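Local structure of pumilio domain-containing protein C56F2.08c (Schizosaccharomyces pombe, 6NX5) at residues A22-Y27 with A42-E47. The protein probably binds AU-rich regions of mRNA 3' untranslated regions as a PUF-family protein, and is represented here by its RRM domain. Residues are numbered along the deposited sequence; the frame is centred on the assembly and turned at random. Where two conformers were deposited one is given.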
loop_
_atom_site.group_PDB
_atom_site.type_symbol
_atom_site.label_atom_id
_atom_site.label_comp_id
_atom_site.label_asym_id
_atom_site.label_seq_id
_atom_site.Cartn_x
_atom_site.Cartn_y
_atom_site.Cartn_z
ATOM N N ALA A 22 1.228 -12.525 -12.440
ATOM C CA ALA A 22 1.326 -13.965 -12.631
ATOM C C ALA A 22 1.287 -14.707 -11.301
ATOM O O ALA A 22 0.560 -15.696 -11.152
ATOM C CB ALA A 22 2.608 -14.297 -13.399
ATOM N N LEU A 23 2.034 -14.221 -10.312
ATOM C CA LEU A 23 2.108 -14.908 -9.028
ATOM C C LEU A 23 0.795 -14.809 -8.261
ATOM O O LEU A 23 0.325 -15.799 -7.690
ATOM C CB LEU A 23 3.252 -14.328 -8.201
ATOM C CG LEU A 23 3.392 -14.782 -6.750
ATOM C CD1 LEU A 23 3.990 -16.177 -6.688
ATOM C CD2 LEU A 23 4.248 -13.789 -5.983
ATOM N N PHE A 24 0.179 -13.631 -8.238
ATOM C CA PHE A 24 -0.994 -13.479 -7.388
ATOM C C PHE A 24 -2.279 -13.962 -8.056
ATOM O O PHE A 24 -3.270 -14.213 -7.360
ATOM C CB PHE A 24 -1.110 -12.019 -6.932
ATOM C CG PHE A 24 -0.211 -11.695 -5.777
ATOM C CD1 PHE A 24 -0.700 -11.736 -4.472
ATOM C CD2 PHE A 24 1.125 -11.386 -5.977
ATOM C CE1 PHE A 24 0.114 -11.449 -3.401
ATOM C CE2 PHE A 24 1.961 -11.128 -4.903
ATOM C CZ PHE A 24 1.449 -11.153 -3.611
ATOM N N SER A 25 -2.283 -14.148 -9.378
ATOM C CA SER A 25 -3.470 -14.686 -10.034
ATOM C C SER A 25 -3.742 -16.146 -9.685
ATOM O O SER A 25 -4.818 -16.647 -10.020
ATOM C CB SER A 25 -3.355 -14.541 -11.551
ATOM O OG SER A 25 -3.376 -13.180 -11.935
ATOM N N ALA A 26 -2.815 -16.836 -9.017
ATOM C CA ALA A 26 -3.105 -18.189 -8.567
ATOM C C ALA A 26 -4.245 -18.234 -7.556
ATOM O O ALA A 26 -4.869 -19.286 -7.395
ATOM C CB ALA A 26 -1.862 -18.829 -7.954
ATOM N N TYR A 27 -4.530 -17.131 -6.863
ATOM C CA TYR A 27 -5.466 -17.166 -5.744
ATOM C C TYR A 27 -6.769 -16.427 -6.006
ATOM O O TYR A 27 -7.667 -16.453 -5.156
ATOM C CB TYR A 27 -4.777 -16.610 -4.494
ATOM C CG TYR A 27 -3.461 -17.300 -4.284
ATOM C CD1 TYR A 27 -3.412 -18.595 -3.785
ATOM C CD2 TYR A 27 -2.269 -16.691 -4.652
ATOM C CE1 TYR A 27 -2.204 -19.253 -3.622
ATOM C CE2 TYR A 27 -1.064 -17.336 -4.487
ATOM C CZ TYR A 27 -1.035 -18.612 -3.972
ATOM O OH TYR A 27 0.171 -19.251 -3.811
ATOM N N ALA A 42 5.270 -3.729 -3.546
ATOM C CA ALA A 42 4.132 -3.525 -4.432
ATOM C C ALA A 42 2.842 -3.623 -3.627
ATOM O O ALA A 42 2.830 -4.043 -2.467
ATOM C CB ALA A 42 4.126 -4.540 -5.585
ATOM N N ILE A 43 1.753 -3.189 -4.260
ATOM C CA ILE A 43 0.409 -3.280 -3.703
ATOM C C ILE A 43 -0.440 -4.059 -4.687
ATOM O O ILE A 43 -0.415 -3.780 -5.894
ATOM C CB ILE A 43 -0.218 -1.897 -3.445
ATOM C CG1 ILE A 43 0.597 -1.155 -2.396
ATOM C CG2 ILE A 43 -1.669 -2.071 -2.982
ATOM C CD1 ILE A 43 0.275 0.317 -2.334
ATOM N N VAL A 44 -1.181 -5.044 -4.174
ATOM C CA VAL A 44 -2.000 -5.929 -4.988
ATOM C C VAL A 44 -3.411 -5.881 -4.436
ATOM O O VAL A 44 -3.603 -6.011 -3.220
ATOM C CB VAL A 44 -1.490 -7.379 -4.964
ATOM C CG1 VAL A 44 -2.389 -8.263 -5.814
ATOM C CG2 VAL A 44 -0.039 -7.464 -5.408
ATOM N N SER A 45 -4.396 -5.691 -5.308
ATOM C CA SER A 45 -5.786 -5.627 -4.882
ATOM C C SER A 45 -6.590 -6.792 -5.436
ATOM O O SER A 45 -6.398 -7.214 -6.583
ATOM C CB SER A 45 -6.445 -4.306 -5.303
ATOM O OG SER A 45 -6.644 -4.254 -6.700
ATOM N N TYR A 46 -7.487 -7.303 -4.594
ATOM C CA TYR A 46 -8.546 -8.232 -4.957
ATOM C C TYR A 46 -9.879 -7.629 -4.551
ATOM O O TYR A 46 -9.998 -7.038 -3.469
ATOM C CB TYR A 46 -8.424 -9.563 -4.232
ATOM C CG TYR A 46 -7.220 -10.402 -4.519
ATOM C CD1 TYR A 46 -6.127 -10.377 -3.666
ATOM C CD2 TYR A 46 -7.201 -11.305 -5.588
ATOM C CE1 TYR A 46 -5.021 -11.189 -3.884
ATOM C CE2 TYR A 46 -6.085 -12.126 -5.813
ATOM C CZ TYR A 46 -5.010 -12.065 -4.963
ATOM O OH TYR A 46 -3.912 -12.866 -5.175
ATOM N N GLU A 47 -10.913 -7.842 -5.363
ATOM C CA GLU A 47 -12.239 -7.423 -4.926
ATOM C C GLU A 47 -12.717 -8.258 -3.740
ATOM O O GLU A 47 -13.328 -7.720 -2.810
ATOM C CB GLU A 47 -13.238 -7.500 -6.084
ATOM C CG GLU A 47 -14.561 -6.801 -5.816
ATOM C CD GLU A 47 -14.493 -5.292 -5.993
ATOM O OE1 GLU A 47 -15.429 -4.721 -6.593
ATOM O OE2 GLU A 47 -13.508 -4.674 -5.531
#
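Phe24 and Val44 are the nearest pair of CA atoms across the two segments, 8.0 Å apart. The CA atoms of Tyr27 and Tyr46 are 9.5 Å apart. Residues 42-46 are a strand. The helix enters from before Ala22, and Phe24 to Tyr27 form a type I beta turn, in which Tyr27 N donates a hydrogen bond to Phe24 O at 3.2 Å. The same carbonyl oxygen takes a second hydrogen bond across the contact: Tyr46 OH donates to Phe24 O at 2.6 Å. The hydroxyl comes in 29° off the carbonyl plane, on the face opposite Tyr27 N. This is the RNA recognition motif fold, in which two helices cover one side of a four-stranded antiparallel sheet; the contact joins helix 17-24 to strand 42-46 in the core. With CG1 of Val44 anti to the backbone N (chi1 179°), CG2 is left beside that N and lies over the centre of one face of the Phe24 ring. Val44 CG2 sits 4.1 Å from the ring centroid and 7° off the normal, a CH-pi contact. Tyr46 OH lies at the edge of the Phe24 ring, 3.5 Å from Phe24 CD1. The Phe24 and Tyr46 side chains cross at about a right angle. Tyr27 touches the hydroxyl through its CB, 3.9 Å from Tyr46 OH, while the end of its side chain leads away; Tyr27 also packs on Ala58 and Leu59 of helix 49-59. Leu6 of strand 4-9 packs against both Phe24 and Tyr46.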